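Local coordinates for RagA protein (Porphyromonas gingivalis, PDB 6SLN) that probably imports substrates across the outer membrane, as a beta-barrel receptor of the TonB-dependent family that works together with a second protein, at residues Lys474-Asn478 against Phe540-Met546; Tyr428-Arg433 against Asn479-Ser483. All blocks are in the same frame, centred on the assembly; numbering follows the deposited sequence.

Contact 1 of 2, residues Lys474-Asn478 against Phe540-Met546; sequences KRMPN and FESDKLM
The carbonyl oxygen of Glu541 receives the amide of Asn478 in a long, weak hydrogen bond, ND2 to O 3.4 Å, though the N-H points almost straight at it (172°). With CG beside its backbone N (chi1 -57°), the asparagine turns its amide to this backbone carbonyl, while the Glu541 carboxylate leads away to Lys552. The remaining contact is mostly apolar. Pro477 packs its CB and CG against the backbone of 540-546: CB rests 3.6 Å from Phe540 O and CG 3.7 Å from Asp543 N. Pro477 CD packs on the thioether of Met546, 3.9 Å from SD. These residues lie where the barrel strands 456-475 and 515-540 run out into loops; strand 487-510 lies between the two in the barrel wall, so the loops meet beyond its end. A type I turn, Ser542 to Leu545, brings Met546 back to Phe540, one face of whose ring takes Met546 CA, off toward the rim; within the turn Ser542 OG accepts from Lys544 N, an ST turn. The bend of Met546 at chi3 (78°) carries CE to the aliphatic part of Lys474, 3.7 Å from CD. The charged end of that lysine has Asp543 in its neighbourhood, NZ to OD1 5.6 Å, too far for a salt bridge. Met476, bent twice, brings its CE to the Asp543 carboxylate and to within 4.2 Å of Met546 SD.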
loop_
_atom_site.group_PDB
_atom_site.type_symbol
_atom_site.label_atom_id
_atom_site.label_comp_id
_atom_site.label_asym_id
_atom_site.label_seq_id
_atom_site.Cartn_x
_atom_site.Cartn_y
_atom_site.Cartn_z
ATOM N N LYS A 474 3.056 2.123 13.879
ATOM C CA LYS A 474 1.816 2.400 14.585
ATOM C C LYS A 474 1.990 3.576 15.533
ATOM O O LYS A 474 3.069 3.796 16.089
ATOM C CB LYS A 474 1.331 1.167 15.379
ATOM C CG LYS A 474 0.630 0.119 14.522
ATOM C CD LYS A 474 -0.046 -0.917 15.375
ATOM C CE LYS A 474 0.360 -2.296 14.935
ATOM N NZ LYS A 474 -0.626 -3.303 15.389
ATOM N N ARG A 475 0.906 4.327 15.697
ATOM C CA ARG A 475 0.726 5.281 16.792
ATOM C C ARG A 475 -0.365 4.702 17.694
ATOM O O ARG A 475 -1.548 4.738 17.342
ATOM C CB ARG A 475 0.340 6.656 16.257
ATOM C CG ARG A 475 1.117 7.777 16.856
ATOM C CD ARG A 475 0.713 9.192 16.362
ATOM N NE ARG A 475 0.857 9.397 14.914
ATOM C CZ ARG A 475 2.004 9.402 14.232
ATOM N NH1 ARG A 475 3.169 9.213 14.841
ATOM N NH2 ARG A 475 1.978 9.592 12.915
ATOM N N MET A 476 0.027 4.179 18.855
ATOM C CA MET A 476 -0.885 3.394 19.693
ATOM C C MET A 476 -2.021 4.251 20.257
ATOM O O MET A 476 -1.775 5.335 20.795
ATOM C CB MET A 476 -0.108 2.734 20.832
ATOM C CG MET A 476 0.883 1.663 20.349
ATOM S SD MET A 476 0.118 0.458 19.228
ATOM C CE MET A 476 -1.176 -0.116 20.311
ATOM N N PRO A 477 -3.268 3.809 20.154
ATOM C CA PRO A 477 -4.363 4.571 20.763
ATOM C C PRO A 477 -4.254 4.560 22.282
ATOM O O PRO A 477 -3.531 3.760 22.874
ATOM C CB PRO A 477 -5.624 3.834 20.293
ATOM C CG PRO A 477 -5.157 2.453 20.053
ATOM C CD PRO A 477 -3.729 2.558 19.546
ATOM N N ASN A 478 -4.969 5.497 22.905
ATOM C CA ASN A 478 -5.170 5.533 24.352
ATOM C C ASN A 478 -3.890 5.769 25.124
ATOM O O ASN A 478 -3.851 5.549 26.330
ATOM C CB ASN A 478 -5.844 4.258 24.843
ATOM C CG ASN A 478 -7.127 4.029 24.152
ATOM O OD1 ASN A 478 -8.046 4.834 24.287
ATOM N ND2 ASN A 478 -7.201 2.968 23.348
ATOM N N PHE A 540 -8.085 5.076 15.071
ATOM C CA PHE A 540 -8.382 3.844 15.790
ATOM C C PHE A 540 -8.649 4.156 17.255
ATOM O O PHE A 540 -8.003 5.023 17.845
ATOM C CB PHE A 540 -7.205 2.873 15.677
ATOM C CG PHE A 540 -6.755 2.614 14.262
ATOM C CD1 PHE A 540 -7.576 1.928 13.375
ATOM C CD2 PHE A 540 -5.520 3.072 13.807
ATOM C CE1 PHE A 540 -7.172 1.684 12.069
ATOM C CE2 PHE A 540 -5.107 2.831 12.499
ATOM C CZ PHE A 540 -5.939 2.133 11.630
ATOM N N GLU A 541 -9.610 3.457 17.853
ATOM C CA GLU A 541 -9.887 3.635 19.276
ATOM C C GLU A 541 -9.551 2.397 20.076
ATOM O O GLU A 541 -9.831 2.347 21.279
ATOM C CB GLU A 541 -11.340 4.044 19.511
ATOM C CG GLU A 541 -11.562 5.507 19.246
ATOM C CD GLU A 541 -13.003 5.886 18.984
ATOM O OE1 GLU A 541 -13.230 6.875 18.253
ATOM O OE2 GLU A 541 -13.911 5.223 19.524
ATOM N N SER A 542 -8.909 1.413 19.457
ATOM C CA SER A 542 -8.588 0.210 20.208
ATOM C C SER A 542 -7.410 -0.517 19.573
ATOM O O SER A 542 -7.320 -0.657 18.345
ATOM C CB SER A 542 -9.794 -0.729 20.304
ATOM O OG SER A 542 -9.399 -2.089 20.449
ATOM N N ASP A 543 -6.535 -0.986 20.463
ATOM C CA ASP A 543 -5.372 -1.824 20.184
ATOM C C ASP A 543 -5.663 -2.986 19.240
ATOM O O ASP A 543 -4.807 -3.365 18.431
ATOM C CB ASP A 543 -4.882 -2.374 21.526
ATOM C CG ASP A 543 -3.420 -2.596 21.556
ATOM O OD1 ASP A 543 -2.830 -2.774 20.465
ATOM O OD2 ASP A 543 -2.862 -2.587 22.672
ATOM N N LYS A 544 -6.830 -3.618 19.392
ATOM C CA LYS A 544 -7.173 -4.877 18.742
ATOM C C LYS A 544 -7.829 -4.688 17.394
ATOM O O LYS A 544 -8.002 -5.672 16.673
ATOM C CB LYS A 544 -8.120 -5.701 19.637
ATOM C CG LYS A 544 -7.411 -6.628 20.644
ATOM C CD LYS A 544 -7.323 -6.037 22.033
ATOM C CE LYS A 544 -8.713 -5.760 22.613
ATOM N NZ LYS A 544 -8.709 -4.704 23.676
ATOM N N LEU A 545 -8.210 -3.460 17.054
ATOM C CA LEU A 545 -8.919 -3.144 15.816
ATOM C C LEU A 545 -8.121 -2.072 15.058
ATOM O O LEU A 545 -8.497 -0.890 15.007
ATOM C CB LEU A 545 -10.333 -2.698 16.132
ATOM C CG LEU A 545 -11.060 -3.558 17.172
ATOM C CD1 LEU A 545 -12.194 -2.790 17.841
ATOM C CD2 LEU A 545 -11.594 -4.853 16.556
ATOM N N MET A 546 -7.004 -2.495 14.458
ATOM C CA MET A 546 -6.059 -1.564 13.855
ATOM C C MET A 546 -5.682 -1.964 12.419
ATOM O O MET A 546 -4.588 -1.639 11.944
ATOM C CB MET A 546 -4.810 -1.434 14.733
ATOM C CG MET A 546 -5.038 -0.634 15.987
ATOM S SD MET A 546 -3.509 -0.150 16.788
ATOM C CE MET A 546 -3.040 1.223 15.745
#

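Contact 2 of 2, residues Tyr428-Arg433 against Asn479-Ser483; sequences YFAKMR and NPYDS
Tyr428 extends from helix 426-432 toward the type I turn Asn479-Asp482, and its atoms meet that turn progressively from ring to hydroxyl. From CB, CG stands anti to the backbone N (chi1 -175°), which directs the ring at the turn. CE2 is the first atom to touch, 3.5 Å from Tyr481 CD2, and CZ packs on the same carbon. The two rings form an offset edge-to-face pair, the edge of Tyr481 toward the face of Tyr428, with planes at 62°. At the tip, OH donates to Asn479 OD1 over 3.1 Å. The amide oxygen lies at the edge of the tyrosine ring, near its plane, whereas the hydroxyl stands well above the carbonyl plane. Tyr481 N reaches Asn479 OD1 from the opposite face, 2.8 Å away, closing an Asx turn; two donors thus grip one oxygen and hold the amide between them. Pro480 CD also lies near the hydroxyl, and Pro480 CG sits over the centre of the Tyr481 ring.

Beside this polar node, Met432 bends over the amide of Asn479, its SD 3.5 Å from Asn479 CG. Farther along, Arg433 and Asp482 form a salt bridge, NH1 to OD2 3.0 Å. The bond is fairly straight (164°) and lies in the guanidinium plane, but meets the carboxylate from above its plane. Asp482 OD1 accepts from Ser483 N through its anti lone pair. Strand 423-424 contributes Met424 against Asn479 and Tyr481, helix 280-283 takes the Tyr481 hydroxyl at Ser281, and Arg475 of strand 456-475 touches both Arg433 and Asp482.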
loop_
_atom_site.group_PDB
_atom_site.type_symbol
_atom_site.label_atom_id
_atom_site.label_comp_id
_atom_site.label_asym_id
_atom_site.label_seq_id
_atom_site.Cartn_x
_atom_site.Cartn_y
_atom_site.Cartn_z
ATOM N N TYR A 428 9.512 4.100 26.647
ATOM C CA TYR A 428 8.068 4.244 26.570
ATOM C C TYR A 428 7.647 4.730 25.198
ATOM O O TYR A 428 6.637 4.268 24.651
ATOM C CB TYR A 428 7.557 5.203 27.635
ATOM C CG TYR A 428 6.056 5.266 27.639
ATOM C CD1 TYR A 428 5.306 4.305 28.318
ATOM C CD2 TYR A 428 5.385 6.262 26.945
ATOM C CE1 TYR A 428 3.943 4.357 28.321
ATOM C CE2 TYR A 428 4.013 6.315 26.933
ATOM C CZ TYR A 428 3.296 5.358 27.611
ATOM O OH TYR A 428 1.920 5.437 27.597
ATOM N N PHE A 429 8.408 5.673 24.633
ATOM C CA PHE A 429 8.090 6.163 23.305
ATOM C C PHE A 429 8.072 5.017 22.305
ATOM O O PHE A 429 7.141 4.901 21.504
ATOM C CB PHE A 429 9.088 7.245 22.886
ATOM C CG PHE A 429 8.719 7.925 21.620
ATOM C CD1 PHE A 429 7.672 8.831 21.595
ATOM C CD2 PHE A 429 9.380 7.623 20.443
ATOM C CE1 PHE A 429 7.289 9.436 20.405
ATOM C CE2 PHE A 429 9.015 8.237 19.250
ATOM C CZ PHE A 429 7.966 9.144 19.235
ATOM N N ALA A 430 9.066 4.130 22.371
ATOM C CA ALA A 430 9.152 3.042 21.404
ATOM C C ALA A 430 7.959 2.106 21.505
ATOM O O ALA A 430 7.611 1.430 20.528
ATOM C CB ALA A 430 10.458 2.268 21.594
ATOM N N LYS A 431 7.334 2.043 22.679
ATOM C CA LYS A 431 6.199 1.153 22.889
ATOM C C LYS A 431 4.940 1.726 22.256
ATOM O O LYS A 431 4.135 0.986 21.684
ATOM C CB LYS A 431 6.010 0.919 24.389
ATOM C CG LYS A 431 5.734 -0.499 24.793
ATOM C CD LYS A 431 5.474 -0.565 26.282
ATOM C CE LYS A 431 6.703 -0.109 27.072
ATOM N NZ LYS A 431 6.573 -0.355 28.542
ATOM N N MET A 432 4.762 3.043 22.344
ATOM C CA MET A 432 3.701 3.735 21.627
ATOM C C MET A 432 4.015 3.918 20.149
ATOM O O MET A 432 3.143 4.349 19.390
ATOM C CB MET A 432 3.457 5.095 22.280
ATOM C CG MET A 432 3.253 5.016 23.779
ATOM S SD MET A 432 1.673 4.231 24.248
ATOM C CE MET A 432 2.251 2.658 24.864
ATOM N N ARG A 433 5.235 3.595 19.726
ATOM C CA ARG A 433 5.673 3.753 18.338
ATOM C C ARG A 433 6.400 2.497 17.867
ATOM O O ARG A 433 7.593 2.526 17.536
ATOM C CB ARG A 433 6.568 4.983 18.206
ATOM C CG ARG A 433 5.900 6.149 17.541
ATOM C CD ARG A 433 4.721 6.659 18.318
ATOM N NE ARG A 433 4.518 8.074 18.070
ATOM C CZ ARG A 433 3.544 8.778 18.628
ATOM N NH1 ARG A 433 2.688 8.187 19.455
ATOM N NH2 ARG A 433 3.418 10.068 18.342
ATOM N N ASN A 479 -2.843 6.201 24.450
ATOM C CA ASN A 479 -1.661 6.678 25.121
ATOM C C ASN A 479 -2.044 7.952 25.871
ATOM O O ASN A 479 -2.401 8.952 25.226
ATOM C CB ASN A 479 -0.558 6.913 24.093
ATOM C CG ASN A 479 0.700 7.546 24.688
ATOM O OD1 ASN A 479 0.796 7.777 25.897
ATOM N ND2 ASN A 479 1.667 7.838 23.831
ATOM N N PRO A 480 -2.033 7.952 27.211
ATOM C CA PRO A 480 -2.382 9.178 27.959
ATOM C C PRO A 480 -1.422 10.328 27.721
ATOM O O PRO A 480 -1.772 11.481 28.005
ATOM C CB PRO A 480 -2.332 8.729 29.424
ATOM C CG PRO A 480 -1.307 7.596 29.429
ATOM C CD PRO A 480 -1.541 6.877 28.088
ATOM N N TYR A 481 -0.212 10.045 27.237
ATOM C CA TYR A 481 0.823 11.053 27.028
ATOM C C TYR A 481 0.948 11.452 25.561
ATOM O O TYR A 481 1.992 11.953 25.145
ATOM C CB TYR A 481 2.164 10.542 27.576
ATOM C CG TYR A 481 2.037 9.868 28.946
ATOM C CD1 TYR A 481 1.408 10.517 30.004
ATOM C CD2 TYR A 481 2.560 8.588 29.180
ATOM C CE1 TYR A 481 1.285 9.922 31.226
ATOM C CE2 TYR A 481 2.444 7.980 30.418
ATOM C CZ TYR A 481 1.792 8.651 31.441
ATOM O OH TYR A 481 1.635 8.076 32.706
ATOM N N ASP A 482 -0.094 11.220 24.776
ATOM C CA ASP A 482 -0.178 11.602 23.378
ATOM C C ASP A 482 -1.102 12.802 23.278
ATOM O O ASP A 482 -1.866 13.085 24.202
ATOM C CB ASP A 482 -0.703 10.441 22.517
ATOM C CG ASP A 482 -0.124 10.431 21.093
ATOM O OD1 ASP A 482 0.014 11.522 20.493
ATOM O OD2 ASP A 482 0.174 9.323 20.572
ATOM N N SER A 483 -1.008 13.528 22.160
ATOM C CA SER A 483 -1.888 14.677 21.959
ATOM C C SER A 483 -3.325 14.251 21.683
ATOM O O SER A 483 -4.237 15.082 21.763
ATOM C CB SER A 483 -1.377 15.548 20.805
ATOM O OG SER A 483 -1.184 14.777 19.626
#

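Both contacts are partly buried and lie on the same side of the chain's centre, their centres about 11 Å apart. They share one continuous run of chain: the end of strand 456-475 and the first loop residues give 474-478 to contact 1, and the next residues, 479-483, go to contact 2. Contact 1 faces the loop beyond strand 515-540 and is largely thioether, proline and backbone packing, whereas contact 2 faces helix 426-432 and relies on a salt bridge, a shared amide oxygen and paired rings. A probable hydrogen bond from Met476 N to Met432 O joins them directly. Glu541 and Leu545 of contact 1 also approach the second subunit, another copy of this protein.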